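Local coordinates for neisseria adhesin A (Neisseria meningitidis, PDB 4CJD), which probably mediates adhesion to human epithelial cells and their uptake of the bacterium, as a trimeric autotransporter displayed on the bacterial surface, at residues A[64-67]-A[68-72]. Sequence-based numbering, arbitrary orientation.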
# COMPACT_ATOMS: atom_id res chain seq x y z
N LEU A 64 -21.36 -18.63 0.05
CA LEU A 64 -20.65 -17.79 1.02
C LEU A 64 -19.26 -18.34 1.41
O LEU A 64 -18.28 -17.58 1.52
CB LEU A 64 -21.53 -17.64 2.28
CG LEU A 64 -22.95 -17.08 2.04
CD1 LEU A 64 -23.74 -17.09 3.32
CD2 LEU A 64 -22.95 -15.68 1.45
N LYS A 65 -19.15 -19.64 1.59
CA LYS A 65 -17.84 -20.22 2.00
C LYS A 65 -16.76 -19.95 0.96
O LYS A 65 -15.65 -19.52 1.29
CB LYS A 65 -17.95 -21.75 2.25
CG LYS A 65 -18.88 -22.15 3.47
CD LYS A 65 -18.82 -23.75 3.73
CE LYS A 65 -19.92 -24.38 4.64
NZ LYS A 65 -20.29 -25.93 4.54
N GLU A 66 -17.08 -20.18 -0.31
CA GLU A 66 -16.10 -19.97 -1.33
C GLU A 66 -15.73 -18.50 -1.49
O GLU A 66 -14.57 -18.17 -1.76
CB GLU A 66 -16.59 -20.53 -2.68
CG GLU A 66 -15.56 -20.30 -3.80
CD GLU A 66 -14.22 -20.96 -3.51
OE1 GLU A 66 -14.19 -21.91 -2.71
OE2 GLU A 66 -13.19 -20.50 -4.04
N VAL A 67 -16.70 -17.58 -1.37
CA VAL A 67 -16.33 -16.16 -1.49
C VAL A 67 -15.41 -15.81 -0.30
O VAL A 67 -14.37 -15.09 -0.45
CB VAL A 67 -17.59 -15.22 -1.50
CG1 VAL A 67 -17.17 -13.72 -1.54
CG2 VAL A 67 -18.48 -15.53 -2.75
N LEU A 68 -15.76 -16.29 0.88
CA LEU A 68 -14.87 -16.02 2.02
C LEU A 68 -13.46 -16.57 1.78
O LEU A 68 -12.47 -15.90 2.10
CB LEU A 68 -15.46 -16.58 3.31
CG LEU A 68 -16.57 -15.75 3.96
CD1 LEU A 68 -17.28 -16.56 5.03
CD2 LEU A 68 -16.02 -14.47 4.54
N ALA A 69 -13.34 -17.78 1.19
CA ALA A 69 -11.99 -18.31 0.89
C ALA A 69 -11.21 -17.43 -0.09
O ALA A 69 -9.98 -17.26 0.02
CB ALA A 69 -12.05 -19.77 0.32
N GLN A 70 -11.92 -16.88 -1.07
CA GLN A 70 -11.30 -15.96 -2.03
C GLN A 70 -10.85 -14.70 -1.35
O GLN A 70 -9.80 -14.15 -1.68
CB GLN A 70 -12.31 -15.61 -3.17
CG GLN A 70 -12.52 -16.79 -4.16
CD GLN A 70 -13.42 -16.39 -5.33
OE1 GLN A 70 -13.96 -15.28 -5.38
NE2 GLN A 70 -13.57 -17.31 -6.29
N HIS A 71 -11.65 -14.19 -0.42
CA HIS A 71 -11.22 -13.04 0.40
C HIS A 71 -10.00 -13.33 1.28
O HIS A 71 -9.11 -12.50 1.36
CB HIS A 71 -12.40 -12.54 1.22
CG HIS A 71 -13.41 -11.87 0.37
ND1 HIS A 71 -14.54 -11.25 0.88
CD2 HIS A 71 -13.49 -11.76 -0.98
CE1 HIS A 71 -15.23 -10.73 -0.12
NE2 HIS A 71 -14.62 -11.01 -1.26
N ASP A 72 -9.92 -14.51 1.88
CA ASP A 72 -8.68 -14.90 2.56
C ASP A 72 -7.43 -14.83 1.67
O ASP A 72 -6.42 -14.32 2.10
CB ASP A 72 -8.76 -16.32 3.12
CG ASP A 72 -9.43 -16.36 4.49
OD1 ASP A 72 -9.49 -15.30 5.16
OD2 ASP A 72 -9.89 -17.45 4.87
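One face of the His71 imidazole is covered by Val67 one turn earlier in the helix: methyl CG1 lies 4.0 Å from the ring centroid, a CH-pi contact displaced toward the rim, with CG1 3.7 Å from His71 NE2. The carbonyl O of Val67 also lies over a ring face. This is the first part of helix 64-113, the long helix of the trimeric coiled coil that runs through the head domain of the adhesin. The CG1 branch of Val67 stands anti to the backbone N (chi1 177°), which carries it beside the carbonyl carbon and forward to the imidazole. A branched, apolar residue suits this place, since its side chain also meets Phe59 and Leu62 of the preceding loop and Leu68 of the third subunit. Histidine brings a polar atom into the buried interface: NE2 is hydrogen-bonded to Asp72 OD1 of the third subunit, which probably fixes the ring's rotation. Leu64 and Leu68 pack against their counterparts in the neighbouring subunits, contributing to the apolar core at this level of the coiled coil. Leu68 CG sits 3.5 Å from Leu64 O, the acceptor of its own backbone N-H. On a more exposed flank, long polar residues fit: Lys65 NZ is hydrogen-bonded to Asn28 OD1 of its own chain and forms a salt bridge with Asp26 of the second subunit, while the carboxylate of Glu66 and the amide of Gln70 stand nearly perpendicular, Glu66 OE2 being 3.8 Å from Gln70 CG. Successive i to i+4 backbone hydrogen bonds hold the turns together, among them His71 N to Val67 O at 2.9 Å, with an N-H...O angle of 164°.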